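Local coordinates for monosaccharide ABC transporter substrate-binding protein, CUT2 family (Bradyrhizobium sp., PDB 4YHS) that probably binds a small sugar or sugar-like solute in the periplasm and delivers it to a CUT2-family ABC importer, at residues 44-49 / 324-329; 63-66 / 72-75; 146-151 / 300-305; 156-161 / 307-312. All coordinates share one frame; numbering follows the deposited sequence.

Contact 1 (44-49 / 324-329); sequences SSDVKY and GPKIFV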
loop_
_atom_site.group_PDB
_atom_site.type_symbol
_atom_site.label_atom_id
_atom_site.label_comp_id
_atom_site.label_asym_id
_atom_site.label_seq_id
_atom_site.Cartn_x
_atom_site.Cartn_y
_atom_site.Cartn_z
ATOM N N SER A 44 -15.050 8.949 -4.566
ATOM C CA SER A 44 -13.717 8.985 -5.171
ATOM C C SER A 44 -13.786 9.643 -6.548
ATOM O O SER A 44 -14.727 9.410 -7.277
ATOM C CB SER A 44 -13.159 7.559 -5.277
ATOM O OG SER A 44 -11.853 7.523 -5.818
ATOM N N SER A 45 -12.800 10.458 -6.921
ATOM C CA SER A 45 -12.715 10.885 -8.326
ATOM C C SER A 45 -11.261 10.789 -8.795
ATOM O O SER A 45 -10.331 10.969 -8.010
ATOM C CB SER A 45 -13.247 12.300 -8.510
ATOM O OG SER A 45 -12.541 13.197 -7.704
ATOM N N ASP A 46 -11.073 10.487 -10.071
ATOM C CA ASP A 46 -9.728 10.365 -10.625
ATOM C C ASP A 46 -9.147 11.741 -10.920
ATOM O O ASP A 46 -9.810 12.576 -11.539
ATOM C CB ASP A 46 -9.749 9.515 -11.900
ATOM C CG ASP A 46 -10.146 8.100 -11.635
ATOM O OD1 ASP A 46 -10.136 7.694 -10.453
ATOM O OD2 ASP A 46 -10.477 7.393 -12.601
ATOM N N VAL A 47 -7.903 11.953 -10.483
ATOM C CA VAL A 47 -7.148 13.181 -10.739
ATOM C C VAL A 47 -5.654 12.911 -10.978
ATOM O O VAL A 47 -5.105 11.958 -10.450
ATOM C CB VAL A 47 -7.273 14.152 -9.554
ATOM C CG1 VAL A 47 -8.663 14.734 -9.492
ATOM C CG2 VAL A 47 -6.892 13.438 -8.232
ATOM N N LYS A 48 -5.005 13.762 -11.777
ATOM C CA LYS A 48 -3.537 13.787 -11.841
ATOM C C LYS A 48 -2.990 14.527 -10.640
ATOM O O LYS A 48 -3.427 15.664 -10.352
ATOM C CB LYS A 48 -3.058 14.478 -13.124
ATOM C CG LYS A 48 -3.538 13.820 -14.380
ATOM C CD LYS A 48 -2.748 12.562 -14.650
ATOM C CE LYS A 48 -2.986 12.053 -16.063
ATOM N NZ LYS A 48 -2.050 10.944 -16.386
ATOM N N TYR A 49 -2.035 13.908 -9.946
ATOM C CA TYR A 49 -1.408 14.562 -8.813
ATOM C C TYR A 49 -0.181 15.306 -9.309
ATOM O O TYR A 49 0.694 14.711 -9.940
ATOM C CB TYR A 49 -0.998 13.585 -7.706
ATOM C CG TYR A 49 -0.589 14.348 -6.475
ATOM C CD1 TYR A 49 0.702 14.828 -6.326
ATOM C CD2 TYR A 49 -1.506 14.652 -5.501
ATOM C CE1 TYR A 49 1.060 15.585 -5.222
ATOM C CE2 TYR A 49 -1.162 15.399 -4.389
ATOM C CZ TYR A 49 0.115 15.862 -4.249
ATOM O OH TYR A 49 0.441 16.627 -3.138
ATOM N N GLY A 324 -4.976 9.175 -2.710
ATOM C CA GLY A 324 -4.080 8.048 -2.894
ATOM C C GLY A 324 -3.703 7.873 -4.351
ATOM O O GLY A 324 -4.430 8.312 -5.242
ATOM N N PRO A 325 -2.555 7.232 -4.608
ATOM C CA PRO A 325 -2.284 6.832 -5.986
ATOM C C PRO A 325 -3.423 5.955 -6.524
ATOM O O PRO A 325 -4.051 5.225 -5.770
ATOM C CB PRO A 325 -0.992 6.024 -5.868
ATOM C CG PRO A 325 -0.340 6.539 -4.652
ATOM C CD PRO A 325 -1.449 6.850 -3.711
ATOM N N LYS A 326 -3.695 6.069 -7.810
ATOM C CA LYS A 326 -4.675 5.203 -8.452
ATOM C C LYS A 326 -4.112 3.811 -8.548
ATOM O O LYS A 326 -3.049 3.572 -9.120
ATOM C CB LYS A 326 -5.040 5.735 -9.832
ATOM C CG LYS A 326 -6.042 4.911 -10.586
ATOM C CD LYS A 326 -7.434 5.252 -10.128
ATOM C CE LYS A 326 -8.517 4.439 -10.855
ATOM N NZ LYS A 326 -9.839 4.638 -10.194
ATOM N N ILE A 327 -4.842 2.862 -7.996
ATOM C CA ILE A 327 -4.353 1.495 -7.967
ATOM C C ILE A 327 -4.543 0.866 -9.347
ATOM O O ILE A 327 -5.577 1.057 -9.986
ATOM C CB ILE A 327 -5.081 0.695 -6.888
ATOM C CG1 ILE A 327 -4.679 1.203 -5.513
ATOM C CG2 ILE A 327 -4.774 -0.811 -7.027
ATOM C CD1 ILE A 327 -5.694 0.862 -4.428
ATOM N N PHE A 328 -3.523 0.121 -9.794
ATOM C CA PHE A 328 -3.538 -0.558 -11.082
ATOM C C PHE A 328 -2.880 -1.910 -10.923
ATOM O O PHE A 328 -2.041 -2.114 -10.031
ATOM C CB PHE A 328 -2.816 0.251 -12.178
ATOM C CG PHE A 328 -1.369 0.570 -11.867
ATOM C CD1 PHE A 328 -1.038 1.717 -11.150
ATOM C CD2 PHE A 328 -0.344 -0.233 -12.337
ATOM C CE1 PHE A 328 0.291 2.046 -10.872
ATOM C CE2 PHE A 328 0.988 0.078 -12.049
ATOM C CZ PHE A 328 1.301 1.218 -11.322
ATOM N N VAL A 329 -3.269 -2.834 -11.803
ATOM C CA VAL A 329 -2.794 -4.198 -11.693
ATOM C C VAL A 329 -1.551 -4.330 -12.578
ATOM O O VAL A 329 -1.581 -3.981 -13.748
ATOM C CB VAL A 329 -3.870 -5.208 -12.104
ATOM C CG1 VAL A 329 -3.303 -6.600 -12.169
ATOM C CG2 VAL A 329 -5.063 -5.144 -11.126
#
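OD1 of D46 receives the ammonium nitrogen of K326, NZ, at 3.1 Å, a salt bridge that carries the contact between 44-49 and 324-329. The nitrogen comes in on the syn side of the carboxylate, 22° out of its plane, and favours one oxygen over the other, since OD2 of D46 stands 3.7 Å from NZ. The lysine reaches this point by a bent path: CG leaves anti to the backbone nitrogen, the chain turns at chi2 (82°), and from there it runs extended. Its final methylenes also lie against the acid, with CE of K326 3.7 Å from OD1 of D46. Neither residue is a direct sheet neighbour of the other. Strand 29-35 runs antiparallel to both 43-49 and 322-331, pairing its backbone with S45 and V47 on one strand and with G324 and K326 on the other, and the two side chains span it, joining strands that share a common partner. With K326 replaced by alanine, the D46 carboxylate would probably lose this cationic mate, and with it would go the side-chain link between 44-49 and 324-329. This is a worked case of a surface ion pair: D46 is exposed and K326 partly so, so water is likely to screen the attraction, and the ion pair is probably a modest one.

Contact 2 (63-66 / 72-75); sequences VSFP and YWLG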
loop_
_atom_site.group_PDB
_atom_site.type_symbol
_atom_site.label_atom_id
_atom_site.label_comp_id
_atom_site.label_asym_id
_atom_site.label_seq_id
_atom_site.Cartn_x
_atom_site.Cartn_y
_atom_site.Cartn_z
ATOM N N VAL A 63 9.311 12.821 10.368
ATOM C CA VAL A 63 8.613 11.686 9.768
ATOM C C VAL A 63 8.726 10.511 10.738
ATOM O O VAL A 63 9.827 10.082 11.067
ATOM C CB VAL A 63 9.177 11.302 8.379
ATOM C CG1 VAL A 63 8.285 10.221 7.729
ATOM C CG2 VAL A 63 9.240 12.533 7.495
ATOM N N SER A 64 7.573 9.994 11.165
ATOM C CA SER A 64 7.487 8.895 12.142
ATOM C C SER A 64 6.917 7.625 11.507
ATOM O O SER A 64 5.776 7.611 11.018
ATOM C CB SER A 64 6.628 9.346 13.331
ATOM O OG SER A 64 6.283 8.276 14.196
ATOM N N PHE A 65 7.751 6.587 11.460
ATOM C CA PHE A 65 7.415 5.309 10.843
ATOM C C PHE A 65 7.136 4.279 11.919
ATOM O O PHE A 65 7.681 4.374 13.029
ATOM C CB PHE A 65 8.569 4.804 9.984
ATOM C CG PHE A 65 8.532 5.248 8.531
ATOM C CD1 PHE A 65 7.864 6.368 8.129
ATOM C CD2 PHE A 65 9.210 4.490 7.571
ATOM C CE1 PHE A 65 7.865 6.734 6.753
ATOM C CE2 PHE A 65 9.222 4.840 6.248
ATOM C CZ PHE A 65 8.562 5.939 5.825
ATOM N N PRO A 66 6.289 3.290 11.612
ATOM C CA PRO A 66 6.051 2.195 12.564
ATOM C C PRO A 66 7.293 1.325 12.788
ATOM O O PRO A 66 7.494 0.795 13.892
ATOM C CB PRO A 66 4.934 1.391 11.892
ATOM C CG PRO A 66 5.088 1.685 10.431
ATOM C CD PRO A 66 5.556 3.105 10.353
ATOM N N TYR A 72 8.190 -2.823 2.016
ATOM C CA TYR A 72 7.101 -1.881 1.899
ATOM C C TYR A 72 7.489 -0.548 2.544
ATOM O O TYR A 72 7.443 0.491 1.892
ATOM C CB TYR A 72 5.819 -2.428 2.547
ATOM C CG TYR A 72 4.627 -1.522 2.273
ATOM C CD1 TYR A 72 4.343 -0.421 3.084
ATOM C CD2 TYR A 72 3.794 -1.770 1.188
ATOM C CE1 TYR A 72 3.265 0.421 2.805
ATOM C CE2 TYR A 72 2.701 -0.957 0.919
ATOM C CZ TYR A 72 2.439 0.134 1.741
ATOM O OH TYR A 72 1.368 0.966 1.479
ATOM N N TRP A 73 7.874 -0.561 3.813
ATOM C CA TRP A 73 8.235 0.688 4.484
ATOM C C TRP A 73 9.574 1.232 3.989
ATOM O O TRP A 73 9.784 2.446 4.004
ATOM C CB TRP A 73 8.177 0.498 6.024
ATOM C CG TRP A 73 6.719 0.434 6.388
ATOM C CD1 TRP A 73 5.938 -0.685 6.511
ATOM C CD2 TRP A 73 5.836 1.550 6.579
ATOM N NE1 TRP A 73 4.641 -0.330 6.787
ATOM C CE2 TRP A 73 4.556 1.036 6.842
ATOM C CE3 TRP A 73 6.010 2.932 6.558
ATOM C CZ2 TRP A 73 3.453 1.857 7.076
ATOM C CZ3 TRP A 73 4.889 3.756 6.804
ATOM C CH2 TRP A 73 3.654 3.212 7.066
ATOM N N LEU A 74 10.458 0.374 3.476
ATOM C CA LEU A 74 11.631 0.884 2.778
ATOM C C LEU A 74 11.212 1.688 1.544
ATOM O O LEU A 74 11.787 2.720 1.230
ATOM C CB LEU A 74 12.559 -0.274 2.398
ATOM C CG LEU A 74 13.962 0.048 1.899
ATOM C CD1 LEU A 74 14.773 0.742 2.994
ATOM C CD2 LEU A 74 14.662 -1.253 1.433
ATOM N N GLY A 75 10.209 1.209 0.823
ATOM C CA GLY A 75 9.650 1.967 -0.286
ATOM C C GLY A 75 9.064 3.316 0.117
ATOM O O GLY A 75 9.299 4.341 -0.533
#
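At the strand-to-helix connection of a beta-alpha-beta unit, where strand 60-65 gives way to helix 71-87, F65, the last residue of the strand, and P66 just after it close on W73 from the helix. The two aromatic rings form a T-shaped pair: the edge of W73 is directed at the face of F65, with the phenyl and six-membered indole centroids 5.0 Å apart and the planes at 72°. Atom CE3 of W73 sits over the centre of the phenyl ring, 3.7 Å from CD2 of F65. The rim of the same phenyl ring reaches the helix backbone, CE2 of F65 approaching the carbonyl O of W73 to 3.3 Å. P66 takes a different surface of the indole. Its CD lies over the six-membered ring of W73, 3.7 Å from the centroid and 12° off the normal, a CH-pi contact, and CG of P66 rests beside it, 3.7 Å from CE2 of W73.

The unit continues into strand 90-95, parallel to 60-65, and V76 and D77 of the helix and L93 of that strand pack against the F65 side chain too. W73 can meet both partners because its CG is anti to the carbonyl carbon (chi1 -73°), which swings the indole toward the strand end. CD1 of Y72 touches the indole face opposite P66, and H67 adds a second edge-to-face ring. In periplasmic binding proteins such strand-end loops line the ligand cleft; consistent with this, a bound bis-tris molecule, probably picked up from the crystallisation buffer, lies about 4 Å from the W73 side chain.

Contact 3 (146-151 / 300-305); sequences DLVNGI and VIQGRI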
loop_
_atom_site.group_PDB
_atom_site.type_symbol
_atom_site.label_atom_id
_atom_site.label_comp_id
_atom_site.label_asym_id
_atom_site.label_seq_id
_atom_site.Cartn_x
_atom_site.Cartn_y
_atom_site.Cartn_z
ATOM N N ASP A 146 -1.334 12.179 7.687
ATOM C CA ASP A 146 -1.628 10.763 7.842
ATOM C C ASP A 146 -1.119 9.983 6.619
ATOM O O ASP A 146 -1.693 10.069 5.529
ATOM C CB ASP A 146 -3.156 10.627 8.027
ATOM C CG ASP A 146 -3.637 9.213 8.198
ATOM O OD1 ASP A 146 -2.826 8.243 8.217
ATOM O OD2 ASP A 146 -4.881 9.107 8.324
ATOM N N LEU A 147 -0.063 9.194 6.821
ATOM C CA LEU A 147 0.637 8.485 5.728
ATOM C C LEU A 147 0.398 6.982 5.816
ATOM O O LEU A 147 0.672 6.353 6.856
ATOM C CB LEU A 147 2.140 8.796 5.766
ATOM C CG LEU A 147 3.078 7.995 4.835
ATOM C CD1 LEU A 147 2.806 8.226 3.363
ATOM C CD2 LEU A 147 4.541 8.338 5.126
ATOM N N VAL A 148 -0.191 6.449 4.746
ATOM C CA VAL A 148 -0.374 5.017 4.487
ATOM C C VAL A 148 -1.446 4.323 5.334
ATOM O O VAL A 148 -2.343 3.679 4.764
ATOM C CB VAL A 148 0.937 4.224 4.648
ATOM C CG1 VAL A 148 0.652 2.725 4.427
ATOM C CG2 VAL A 148 1.985 4.657 3.585
ATOM N N ASN A 149 -1.355 4.416 6.659
ATOM C CA ASN A 149 -2.126 3.509 7.521
ATOM C C ASN A 149 -3.522 3.969 7.921
ATOM O O ASN A 149 -4.424 3.139 8.039
ATOM C CB ASN A 149 -1.358 3.208 8.808
ATOM C CG ASN A 149 -0.248 2.246 8.591
ATOM O OD1 ASN A 149 -0.185 1.579 7.557
ATOM N ND2 ASN A 149 0.630 2.122 9.586
ATOM N N GLY A 150 -3.708 5.263 8.149
ATOM C CA GLY A 150 -5.022 5.787 8.490
ATOM C C GLY A 150 -5.128 6.060 9.967
ATOM O O GLY A 150 -4.929 5.185 10.808
ATOM N N ILE A 151 -5.416 7.310 10.267
ATOM C CA ILE A 151 -5.569 7.818 11.623
ATOM C C ILE A 151 -6.957 8.405 11.786
ATOM O O ILE A 151 -7.421 9.130 10.899
ATOM C CB ILE A 151 -4.494 8.899 11.904
ATOM C CG1 ILE A 151 -3.100 8.258 11.909
ATOM C CG2 ILE A 151 -4.753 9.665 13.193
ATOM C CD1 ILE A 151 -2.004 9.294 11.747
ATOM N N VAL A 300 5.667 4.162 -2.640
ATOM C CA VAL A 300 6.694 5.199 -2.756
ATOM C C VAL A 300 6.059 6.593 -2.960
ATOM O O VAL A 300 6.415 7.578 -2.280
ATOM C CB VAL A 300 7.659 4.919 -3.931
ATOM C CG1 VAL A 300 8.653 6.026 -4.067
ATOM C CG2 VAL A 300 8.394 3.599 -3.774
ATOM N N ILE A 301 5.118 6.644 -3.890
ATOM C CA ILE A 301 4.376 7.850 -4.215
ATOM C C ILE A 301 3.487 8.326 -3.044
ATOM O O ILE A 301 3.309 9.530 -2.867
ATOM C CB ILE A 301 3.503 7.646 -5.487
ATOM C CG1 ILE A 301 4.348 7.140 -6.695
ATOM C CG2 ILE A 301 2.813 8.945 -5.848
ATOM C CD1 ILE A 301 5.583 7.995 -7.051
ATOM N N GLN A 302 2.926 7.401 -2.245
ATOM C CA GLN A 302 2.259 7.799 -1.006
ATOM C C GLN A 302 3.217 8.594 -0.122
ATOM O O GLN A 302 2.833 9.644 0.408
ATOM C CB GLN A 302 1.714 6.586 -0.271
ATOM C CG GLN A 302 0.518 5.984 -0.988
ATOM C CD GLN A 302 0.034 4.717 -0.336
ATOM O OE1 GLN A 302 -0.240 4.690 0.869
ATOM N NE2 GLN A 302 -0.054 3.638 -1.118
ATOM N N GLY A 303 4.460 8.140 -0.008
ATOM C CA GLY A 303 5.482 8.888 0.700
ATOM C C GLY A 303 5.758 10.258 0.093
ATOM O O GLY A 303 5.758 11.273 0.812
ATOM N N ARG A 304 5.998 10.309 -1.210
ATOM C CA ARG A 304 6.208 11.607 -1.886
ATOM C C ARG A 304 5.039 12.602 -1.700
ATOM O O ARG A 304 5.272 13.774 -1.466
ATOM C CB ARG A 304 6.420 11.414 -3.395
ATOM C CG ARG A 304 7.607 10.553 -3.822
ATOM C CD ARG A 304 7.825 10.691 -5.320
ATOM N NE ARG A 304 8.994 9.934 -5.838
ATOM C CZ ARG A 304 10.211 10.454 -5.993
ATOM N NH1 ARG A 304 10.455 11.724 -5.642
ATOM N NH2 ARG A 304 11.205 9.723 -6.524
ATOM N N ILE A 305 3.798 12.132 -1.870
ATOM C CA ILE A 305 2.631 12.990 -1.741
ATOM C C ILE A 305 2.525 13.578 -0.337
ATOM O O ILE A 305 2.198 14.749 -0.192
ATOM C CB ILE A 305 1.327 12.230 -2.106
ATOM C CG1 ILE A 305 1.270 12.087 -3.634
ATOM C CG2 ILE A 305 0.063 12.990 -1.613
ATOM C CD1 ILE A 305 0.211 11.194 -4.137
HETATM O O HOH W 1 -2.162 3.073 2.014
#
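Q302 of helix 299-314 points its side chain at L147 and V148, where strand 144-147 runs into a loop at the cleft end of the sheet in this periplasmic-binding-protein fold. Its CB lies 4.1 Å from CD1 of L147, a loose apolar touch. CG, set anti to the carbonyl carbon (chi1 -71°), packs on P325 of strand 322-331, and the chain continues extended to the amide, crossing the V148 side chain at about a right angle. The amide oxygen then meets the valine: OE1 of Q302 is 3.5 Å from CG2 of V148. It also accepts a hydrogen bond of 2.8 Å from a water molecule, and that water donates a second one, again 2.8 Å, to the carbonyl O of V148, so a single water joins helix and loop. On the other branch of the amide, NE2 bonds to the carbonyl of D297, which fixes the rotation of the group.

The backbone of the helix takes part as well. CD1 of L147 packs within 3.3 Å of the carbonyl O of Q302, which is hydrogen-bonded to OG of S160, and the same methyl lies 3.8 Å from N of G303. The loop itself is sharply folded: V148 has phi and psi of 73° and -55°, and N of N149 bonds to O of L147, a classic gamma turn. Just beyond it, N of I151 donates to OD2 of D146 at 2.7 Å, arriving from above the carboxylate plane.

Contact 4 (156-161 / 307-312); sequences IAAKSL and VDQAVR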
loop_
_atom_site.group_PDB
_atom_site.type_symbol
_atom_site.label_atom_id
_atom_site.label_comp_id
_atom_site.label_asym_id
_atom_site.label_seq_id
_atom_site.Cartn_x
_atom_site.Cartn_y
_atom_site.Cartn_z
ATOM N N ILE A 156 -6.011 15.781 11.858
ATOM C CA ILE A 156 -5.148 15.472 10.735
ATOM C C ILE A 156 -5.375 16.507 9.623
ATOM O O ILE A 156 -6.525 16.820 9.292
ATOM C CB ILE A 156 -5.447 14.055 10.237
ATOM C CG1 ILE A 156 -4.906 13.028 11.234
ATOM C CG2 ILE A 156 -4.910 13.815 8.840
ATOM C CD1 ILE A 156 -3.414 13.028 11.383
ATOM N N ALA A 157 -4.304 17.037 9.037
ATOM C CA ALA A 157 -4.457 18.046 7.974
ATOM C C ALA A 157 -4.691 17.422 6.600
ATOM O O ALA A 157 -5.330 18.040 5.748
ATOM C CB ALA A 157 -3.220 18.982 7.930
ATOM N N ALA A 158 -4.123 16.236 6.364
ATOM C CA ALA A 158 -4.193 15.596 5.044
ATOM C C ALA A 158 -3.915 14.113 5.183
ATOM O O ALA A 158 -3.206 13.718 6.096
ATOM C CB ALA A 158 -3.191 16.181 4.068
ATOM N N LYS A 159 -4.469 13.328 4.250
ATOM C CA LYS A 159 -4.184 11.903 4.136
ATOM C C LYS A 159 -3.517 11.586 2.808
ATOM O O LYS A 159 -3.896 12.118 1.756
ATOM C CB LYS A 159 -5.462 11.082 4.285
ATOM C CG LYS A 159 -6.159 11.224 5.642
ATOM C CD LYS A 159 -7.483 10.491 5.692
ATOM C CE LYS A 159 -8.128 10.656 7.063
ATOM N NZ LYS A 159 -7.494 9.743 8.050
ATOM N N SER A 160 -2.514 10.718 2.876
ATOM C CA SER A 160 -1.867 10.121 1.703
ATOM C C SER A 160 -1.889 8.612 1.904
ATOM O O SER A 160 -1.023 8.046 2.598
ATOM C CB SER A 160 -0.445 10.621 1.559
ATOM O OG SER A 160 0.148 10.100 0.393
ATOM N N LEU A 161 -2.878 7.962 1.315
ATOM C CA LEU A 161 -3.074 6.556 1.554
ATOM C C LEU A 161 -4.076 5.953 0.574
ATOM O O LEU A 161 -4.729 6.663 -0.210
ATOM C CB LEU A 161 -3.552 6.340 2.994
ATOM C CG LEU A 161 -4.588 7.328 3.531
ATOM C CD1 LEU A 161 -5.946 7.090 2.926
ATOM C CD2 LEU A 161 -4.659 7.186 5.069
ATOM N N VAL A 307 4.924 14.354 1.707
ATOM C CA VAL A 307 5.885 15.434 1.800
ATOM C C VAL A 307 5.369 16.657 1.050
ATOM O O VAL A 307 5.392 17.775 1.591
ATOM C CB VAL A 307 7.263 15.025 1.248
ATOM C CG1 VAL A 307 8.221 16.239 1.122
ATOM C CG2 VAL A 307 7.880 13.961 2.138
ATOM N N ASP A 308 4.900 16.460 -0.183
ATOM C CA ASP A 308 4.359 17.579 -0.959
ATOM C C ASP A 308 3.190 18.263 -0.255
ATOM O O ASP A 308 3.119 19.496 -0.181
ATOM C CB ASP A 308 3.900 17.123 -2.343
ATOM C CG ASP A 308 3.486 18.298 -3.229
ATOM O OD1 ASP A 308 4.321 19.196 -3.431
ATOM O OD2 ASP A 308 2.333 18.343 -3.716
ATOM N N GLN A 309 2.277 17.460 0.273
ATOM C CA GLN A 309 1.175 17.981 1.048
ATOM C C GLN A 309 1.662 18.859 2.232
ATOM O O GLN A 309 1.147 19.963 2.464
ATOM C CB GLN A 309 0.326 16.827 1.579
ATOM C CG GLN A 309 -0.681 16.215 0.588
ATOM C CD GLN A 309 -1.273 14.946 1.124
ATOM O OE1 GLN A 309 -0.617 14.228 1.880
ATOM N NE2 GLN A 309 -2.529 14.683 0.791
ATOM N N ALA A 310 2.627 18.351 2.996
ATOM C CA ALA A 310 3.133 19.079 4.154
ATOM C C ALA A 310 3.655 20.439 3.731
ATOM O O ALA A 310 3.350 21.450 4.352
ATOM C CB ALA A 310 4.224 18.311 4.853
ATOM N N VAL A 311 4.449 20.452 2.668
ATOM C CA VAL A 311 5.067 21.697 2.196
ATOM C C VAL A 311 3.978 22.674 1.744
ATOM O O VAL A 311 3.991 23.850 2.117
ATOM C CB VAL A 311 6.084 21.394 1.067
ATOM C CG1 VAL A 311 6.606 22.688 0.416
ATOM C CG2 VAL A 311 7.271 20.557 1.651
ATOM N N ARG A 312 3.000 22.181 1.000
ATOM C CA ARG A 312 1.928 23.059 0.500
ATOM C C ARG A 312 1.172 23.719 1.668
ATOM O O ARG A 312 0.881 24.923 1.634
ATOM C CB ARG A 312 0.952 22.279 -0.396
ATOM C CG ARG A 312 1.490 21.934 -1.778
ATOM C CD ARG A 312 0.574 20.933 -2.537
ATOM N NE ARG A 312 1.010 20.800 -3.923
ATOM C CZ ARG A 312 0.784 21.703 -4.874
ATOM N NH1 ARG A 312 0.111 22.824 -4.590
ATOM N NH2 ARG A 312 1.228 21.497 -6.121
#
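The flat amide of Q309 sits between A158 and S160 of strand 158-160, whose beta carbons both point at the helix. The methyl of A158 lies over one face of the amide, 3.7 Å from both CD and NE2 of Q309, while S160 CB comes from beyond the other face, on the oxygen side, 3.6 Å from OE1 of Q309. The amide nitrogen donates to the strand: NE2 of Q309 lies 3.1 Å from the carbonyl O of K159. The hydrogen bond is nearly straight (N-H...O 175°), and the acceptor falls in the glutamine's own amide plane, yet the donor sits 60° above the carbonyl plane, probably because the sheet pairing of K159 with V323 uses that oxygen too. NE2 is also bonded to the carbonyl of V320, which holds the amide against rotation. A leucine in place of Q309 would probably leave the K159 and V320 carbonyls without this shared donor.

K159 turns its own side chain the other way, to the carboxylate of D146 and the ring of F38. One turn away, NE of R312 forms a salt bridge with OD2 of D308 at 2.8 Å, the oxygen lying in the guanidinium plane.

Helix 307-312 and strand 158-160 run almost antiparallel, at 162°, with axes 9.1 Å apart at closest, the layered packing of an alpha/beta domain. The strand lies between 144-147 and 322-331, and V307 leans the helix on its neighbour 71-87.

In the fold
Followed from the N terminus, the chain leaves 44-49 with its contact 1 partner still to come and first closes contact 2, a local loop within one beta-alpha-beta unit. The two segments 146-151 and 156-161 come next, on neighbouring parallel strands, and wait until helix 299-314 returns after a long excursion that includes the separate four-stranded sheet. Its earlier turns complete contact 3 and its later turns contact 4, so these two loops cross. The following strand, 322-331, finally closes contact 1, whose span encloses the other three. Together they tie the N-terminal strands, the central sheet and helices 71-87 and 299-314 into one lobe, with Y49 and P325 of contact 1 resting on helix 299-314.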